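Local coordinates for oxidoreductase, short chain dehydrogenase/reductase family protein (Collinsella aerofaciens, PDB 5FYD) that reduces the 7-oxo group of 7-oxolithocholate to give ursodeoxycholate, using NADPH as the hydride donor, at residues 26-40 / 52-66. Numbering follows the deposited sequence.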
loop_
_atom_site.group_PDB
_atom_site.type_symbol
_atom_site.label_atom_id
_atom_site.label_comp_id
_atom_site.label_asym_id
_atom_site.label_seq_id
_atom_site.Cartn_x
_atom_site.Cartn_y
_atom_site.Cartn_z
ATOM N N GLU A 26 9.504 -17.103 -11.485
ATOM C CA GLU A 26 9.086 -18.497 -11.277
ATOM C C GLU A 26 8.635 -19.130 -12.580
ATOM O O GLU A 26 8.979 -20.273 -12.862
ATOM C CB GLU A 26 7.994 -18.595 -10.206
ATOM C CG GLU A 26 8.451 -18.128 -8.843
ATOM C CD GLU A 26 7.305 -17.883 -7.862
ATOM O OE1 GLU A 26 6.157 -17.641 -8.283
ATOM O OE2 GLU A 26 7.567 -17.907 -6.658
ATOM N N LYS A 27 7.879 -18.385 -13.394
ATOM C CA LYS A 27 7.363 -18.916 -14.664
ATOM C C LYS A 27 8.498 -19.256 -15.652
ATOM O O LYS A 27 8.518 -20.356 -16.224
ATOM C CB LYS A 27 6.357 -17.953 -15.301
ATOM C CG LYS A 27 5.733 -18.437 -16.596
ATOM C CD LYS A 27 4.836 -19.657 -16.427
ATOM C CE LYS A 27 3.994 -19.888 -17.677
ATOM N NZ LYS A 27 2.784 -20.708 -17.396
ATOM N N ILE A 28 9.465 -18.352 -15.832
ATOM C CA ILE A 28 10.552 -18.639 -16.759
ATOM C C ILE A 28 11.485 -19.749 -16.242
ATOM O O ILE A 28 11.974 -20.550 -17.023
ATOM C CB ILE A 28 11.324 -17.382 -17.251
ATOM C CG1 ILE A 28 12.158 -16.757 -16.146
ATOM C CG2 ILE A 28 10.360 -16.367 -17.894
ATOM C CD1 ILE A 28 13.140 -15.743 -16.689
ATOM N N ALA A 29 11.673 -19.816 -14.925
ATOM C CA ALA A 29 12.448 -20.892 -14.325
ATOM C C ALA A 29 11.755 -22.234 -14.533
ATOM O O ALA A 29 12.410 -23.208 -14.912
ATOM C CB ALA A 29 12.673 -20.619 -12.862
ATOM N N ALA A 30 10.441 -22.277 -14.321
ATOM C CA ALA A 30 9.645 -23.484 -14.623
ATOM C C ALA A 30 9.752 -23.877 -16.095
ATOM O O ALA A 30 9.718 -25.069 -16.451
ATOM C CB ALA A 30 8.196 -23.263 -14.251
ATOM N N GLY A 31 9.874 -22.871 -16.961
ATOM C CA GLY A 31 10.131 -23.075 -18.371
ATOM C C GLY A 31 11.575 -23.355 -18.755
ATOM O O GLY A 31 11.906 -23.361 -19.938
ATOM N N GLY A 32 12.433 -23.579 -17.758
ATOM C CA GLY A 32 13.816 -23.970 -17.957
ATOM C C GLY A 32 14.843 -22.866 -18.129
ATOM O O GLY A 32 16.018 -23.169 -18.327
ATOM N N MET A 33 14.434 -21.604 -18.066
ATOM C CA MET A 33 15.390 -20.509 -18.257
ATOM C C MET A 33 16.118 -20.183 -16.973
ATOM O O MET A 33 15.545 -20.226 -15.882
ATOM C CB MET A 33 14.722 -19.216 -18.727
ATOM C CG MET A 33 14.066 -19.311 -20.082
ATOM S SD MET A 33 13.510 -17.649 -20.590
ATOM C CE MET A 33 14.541 -17.397 -21.994
ATOM N N ASN A 34 17.395 -19.858 -17.129
ATOM C CA ASN A 34 18.177 -19.281 -16.041
ATOM C C ASN A 34 17.691 -17.844 -15.879
ATOM O O ASN A 34 17.216 -17.266 -16.842
ATOM C CB ASN A 34 19.659 -19.332 -16.371
ATOM C CG ASN A 34 20.144 -20.746 -16.627
ATOM O OD1 ASN A 34 19.886 -21.669 -15.834
ATOM N ND2 ASN A 34 20.848 -20.932 -17.728
ATOM N N VAL A 35 17.800 -17.288 -14.677
ATOM C CA VAL A 35 17.081 -16.050 -14.361
ATOM C C VAL A 35 18.048 -14.966 -13.901
ATOM O O VAL A 35 18.768 -15.160 -12.935
ATOM C CB VAL A 35 16.037 -16.295 -13.275
ATOM C CG1 VAL A 35 15.226 -15.049 -13.009
ATOM C CG2 VAL A 35 15.109 -17.440 -13.667
ATOM N N VAL A 36 18.023 -13.822 -14.589
ATOM C CA VAL A 36 18.684 -12.618 -14.108
ATOM C C VAL A 36 17.580 -11.817 -13.463
ATOM O O VAL A 36 16.624 -11.439 -14.143
ATOM C CB VAL A 36 19.328 -11.790 -15.245
ATOM C CG1 VAL A 36 20.117 -10.641 -14.661
ATOM C CG2 VAL A 36 20.223 -12.639 -16.102
ATOM N N MET A 37 17.703 -11.570 -12.166
ATOM C CA MET A 37 16.680 -10.867 -11.401
ATOM C C MET A 37 17.246 -9.549 -10.899
ATOM O O MET A 37 18.348 -9.512 -10.317
ATOM C CB MET A 37 16.151 -11.724 -10.238
ATOM C CG MET A 37 17.165 -12.219 -9.240
ATOM S SD MET A 37 16.334 -13.344 -8.087
ATOM C CE MET A 37 16.120 -14.729 -9.170
ATOM N N VAL A 38 16.507 -8.472 -11.171
ATOM C CA VAL A 38 17.002 -7.129 -10.943
ATOM C C VAL A 38 16.016 -6.339 -10.128
ATOM O O VAL A 38 14.783 -6.391 -10.356
ATOM C CB VAL A 38 17.244 -6.384 -12.262
ATOM C CG1 VAL A 38 18.008 -5.086 -12.006
ATOM C CG2 VAL A 38 17.962 -7.266 -13.280
ATOM N N GLY A 39 16.564 -5.595 -9.167
ATOM C CA GLY A 39 15.754 -4.735 -8.322
ATOM C C GLY A 39 16.605 -4.040 -7.289
ATOM O O GLY A 39 17.791 -4.298 -7.195
ATOM N N ARG A 40 15.988 -3.149 -6.521
ATOM C CA ARG A 40 16.745 -2.359 -5.540
ATOM C C ARG A 40 17.001 -3.083 -4.207
ATOM O O ARG A 40 17.976 -2.782 -3.547
ATOM C CB ARG A 40 16.144 -0.966 -5.314
ATOM C CG ARG A 40 14.663 -0.885 -5.092
ATOM C CD ARG A 40 14.289 0.506 -4.591
ATOM N NE ARG A 40 14.564 0.587 -3.164
ATOM C CZ ARG A 40 13.745 0.159 -2.195
ATOM N NH1 ARG A 40 12.554 -0.381 -2.472
ATOM N NH2 ARG A 40 14.122 0.270 -0.924
ATOM N N ILE A 52 14.595 -19.928 -6.057
ATOM C CA ILE A 52 14.495 -20.303 -7.464
ATOM C C ILE A 52 15.468 -21.447 -7.760
ATOM O O ILE A 52 15.098 -22.419 -8.419
ATOM C CB ILE A 52 14.736 -19.092 -8.397
ATOM C CG1 ILE A 52 13.552 -18.093 -8.352
ATOM C CG2 ILE A 52 15.032 -19.522 -9.835
ATOM C CD1 ILE A 52 12.310 -18.476 -9.103
ATOM N N ARG A 53 16.715 -21.309 -7.321
ATOM C CA ARG A 53 17.694 -22.372 -7.536
ATOM C C ARG A 53 17.215 -23.696 -6.926
ATOM O O ARG A 53 17.265 -24.744 -7.583
ATOM C CB ARG A 53 19.053 -21.984 -6.940
ATOM C CG ARG A 53 19.781 -20.886 -7.711
ATOM C CD ARG A 53 21.254 -20.830 -7.343
ATOM N NE ARG A 53 21.468 -20.550 -5.930
ATOM C CZ ARG A 53 21.387 -19.349 -5.343
ATOM N NH1 ARG A 53 21.054 -18.258 -6.025
ATOM N NH2 ARG A 53 21.627 -19.240 -4.037
ATOM N N GLU A 54 16.744 -23.639 -5.690
ATOM C CA GLU A 54 16.345 -24.846 -4.946
ATOM C C GLU A 54 15.069 -25.502 -5.510
ATOM O O GLU A 54 14.964 -26.725 -5.565
ATOM C CB GLU A 54 16.170 -24.520 -3.454
ATOM C CG GLU A 54 16.452 -25.688 -2.540
ATOM C CD GLU A 54 17.933 -26.064 -2.550
ATOM O OE1 GLU A 54 18.813 -25.236 -2.186
ATOM O OE2 GLU A 54 18.220 -27.197 -2.966
ATOM N N THR A 55 14.141 -24.686 -5.984
ATOM C CA THR A 55 12.884 -25.175 -6.527
ATOM C C THR A 55 12.990 -25.666 -7.970
ATOM O O THR A 55 12.384 -26.696 -8.326
ATOM C CB THR A 55 11.816 -24.061 -6.430
ATOM O OG1 THR A 55 11.722 -23.647 -5.066
ATOM C CG2 THR A 55 10.452 -24.550 -6.916
ATOM N N TYR A 56 13.718 -24.922 -8.803
ATOM C CA TYR A 56 13.720 -25.139 -10.262
ATOM C C TYR A 56 15.006 -25.679 -10.859
ATOM O O TYR A 56 14.991 -26.165 -11.982
ATOM C CB TYR A 56 13.312 -23.876 -11.007
ATOM C CG TYR A 56 11.923 -23.407 -10.619
ATOM C CD1 TYR A 56 10.798 -24.058 -11.095
ATOM C CD2 TYR A 56 11.745 -22.338 -9.754
ATOM C CE1 TYR A 56 9.530 -23.644 -10.735
ATOM C CE2 TYR A 56 10.478 -21.926 -9.398
ATOM C CZ TYR A 56 9.380 -22.588 -9.896
ATOM O OH TYR A 56 8.114 -22.173 -9.531
ATOM N N GLY A 57 16.113 -25.610 -10.123
ATOM C CA GLY A 57 17.380 -26.133 -10.625
ATOM C C GLY A 57 17.938 -25.334 -11.788
ATOM O O GLY A 57 18.657 -25.871 -12.632
ATOM N N VAL A 58 17.604 -24.051 -11.838
ATOM C CA VAL A 58 18.178 -23.157 -12.846
ATOM C C VAL A 58 19.250 -22.307 -12.202
ATOM O O VAL A 58 19.312 -22.183 -10.967
ATOM C CB VAL A 58 17.108 -22.285 -13.552
ATOM C CG1 VAL A 58 16.074 -23.191 -14.221
ATOM C CG2 VAL A 58 16.453 -21.289 -12.618
ATOM N N GLU A 59 20.070 -21.698 -13.042
ATOM C CA GLU A 59 21.068 -20.735 -12.569
ATOM C C GLU A 59 20.397 -19.391 -12.332
ATOM O O GLU A 59 19.399 -19.061 -12.990
ATOM C CB GLU A 59 22.184 -20.556 -13.583
ATOM C CG GLU A 59 23.025 -21.806 -13.815
ATOM C CD GLU A 59 24.021 -21.608 -14.916
ATOM O OE1 GLU A 59 23.668 -21.829 -16.083
ATOM O OE2 GLU A 59 25.142 -21.138 -14.628
ATOM N N THR A 60 20.964 -18.612 -11.414
ATOM C CA THR A 60 20.466 -17.278 -11.142
ATOM C C THR A 60 21.606 -16.263 -11.148
ATOM O O THR A 60 22.768 -16.620 -10.978
ATOM C CB THR A 60 19.718 -17.190 -9.793
ATOM O OG1 THR A 60 20.611 -17.519 -8.713
ATOM C CG2 THR A 60 18.481 -18.099 -9.802
ATOM N N LYS A 61 21.265 -15.012 -11.429
ATOM C CA LYS A 61 22.169 -13.889 -11.264
ATOM C C LYS A 61 21.372 -12.755 -10.670
ATOM O O LYS A 61 20.305 -12.422 -11.182
ATOM C CB LYS A 61 22.717 -13.475 -12.621
ATOM C CG LYS A 61 23.915 -12.545 -12.563
ATOM C CD LYS A 61 24.470 -12.300 -13.960
ATOM C CE LYS A 61 25.105 -13.530 -14.606
ATOM N NZ LYS A 61 26.554 -13.642 -14.265
ATOM N N VAL A 62 21.873 -12.179 -9.589
ATOM C CA VAL A 62 21.175 -11.101 -8.888
ATOM C C VAL A 62 21.887 -9.815 -9.230
ATOM O O VAL A 62 23.121 -9.750 -9.109
ATOM C CB VAL A 62 21.212 -11.330 -7.368
ATOM C CG1 VAL A 62 20.813 -10.065 -6.604
ATOM C CG2 VAL A 62 20.303 -12.500 -7.010
ATOM N N VAL A 63 21.117 -8.810 -9.641
ATOM C CA VAL A 63 21.656 -7.504 -9.994
ATOM C C VAL A 63 20.908 -6.460 -9.154
ATOM O O VAL A 63 19.694 -6.298 -9.278
ATOM C CB VAL A 63 21.521 -7.206 -11.508
ATOM C CG1 VAL A 63 22.126 -5.844 -11.855
ATOM C CG2 VAL A 63 22.136 -8.304 -12.351
ATOM N N ARG A 64 21.626 -5.767 -8.273
ATOM C CA ARG A 64 21.042 -4.673 -7.542
ATOM C C ARG A 64 21.104 -3.431 -8.418
ATOM O O ARG A 64 22.185 -3.025 -8.842
ATOM C CB ARG A 64 21.768 -4.413 -6.211
ATOM C CG ARG A 64 20.926 -3.517 -5.313
ATOM C CD ARG A 64 21.698 -2.547 -4.434
ATOM N NE ARG A 64 20.780 -1.460 -4.028
ATOM C CZ ARG A 64 20.586 -0.301 -4.682
ATOM N NH1 ARG A 64 21.271 0.016 -5.785
ATOM N NH2 ARG A 64 19.711 0.581 -4.201
ATOM N N ALA A 65 19.934 -2.878 -8.747
ATOM C CA ALA A 65 19.844 -1.603 -9.445
ATOM C C ALA A 65 18.564 -0.891 -9.060
ATOM O O ALA A 65 17.519 -1.528 -8.857
ATOM C CB ALA A 65 19.914 -1.784 -10.953
ATOM N N ASP A 66 18.646 0.434 -8.954
ATOM C CA ASP A 66 17.481 1.246 -8.637
ATOM C C ASP A 66 17.095 1.921 -9.936
ATOM O O ASP A 66 17.831 2.774 -10.437
ATOM C CB ASP A 66 17.854 2.257 -7.553
ATOM C CG ASP A 66 16.716 3.160 -7.168
ATOM O OD1 ASP A 66 15.757 3.352 -7.963
ATOM O OD2 ASP A 66 16.774 3.677 -6.028
HETATM O O HOH W 1 13.224 -25.895 -14.431
HETATM O O HOH W 2 22.012 -23.396 -18.189
#
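The phenol ring of Tyr56 lies against helix 26-30, with the backbone O of Glu26 and N of Ala30 over one face and the Thr55 methyl over the other. Two alanines suit this place, because their short side chains let the ring come close: Ala29 CB reaches Tyr56 CG at 3.7 Å, and Ala30 CB meets Tyr56 CE1. With CG anti to its own carbonyl carbon (chi1 -60°), the tyrosine runs along the helix until Tyr56 OH reaches Glu26 CB at 3.6 Å. Without the ring, as with an alanine at Tyr56, the flank of Ala29 and Ala30 is likely to lose its cover, leaving Ile52 as the main link between the helices. The branched Ile52 serves both elements of 26-40: its side chain crosses that of Glu26 at about a right angle, CD1 against Glu26 CG, its CG2 touches Ala29 CB, and its CG1 meets Met37 CE on the strand. Val58 packs against the end of the helix, CG2 on Ala29 CB and CG1 3.4 Å from Met33 O, a buried carbonyl without a polar partner.

Where the strands begin, Asn34 OD1 accepts a hydrogen bond from Glu59 N at 2.8 Å, the donor tilted 34° from the amide plane. The planes of the Asn34 amide and the Glu59 carboxylate are 81° apart, and a water joins Asn34 ND2 to Glu59 OE1. Parallel pairing follows from Val35 N to Glu59 O (2.9 Å) onward to Ala65 N and Gly39 O. Met37 bends at its last torsion, bringing CE near Thr60 CG2 while CG touches Val62 CG2. On the other face, Val38 and Val63 lie side by side, Val38 CG2 4.0 Å from Val63 CB.

Arg40 and Asp66, both NADP(+)-binding residues, follow these strands in the Rossmann fold. Helix 42-56 makes the beta-alpha-beta crossover from strand 34-39 to 60-64, an edge strand within this chain; strand 10-14 flanks 34-39 on its other side, and helix 72-80 covers Val36, Val38 and Val63.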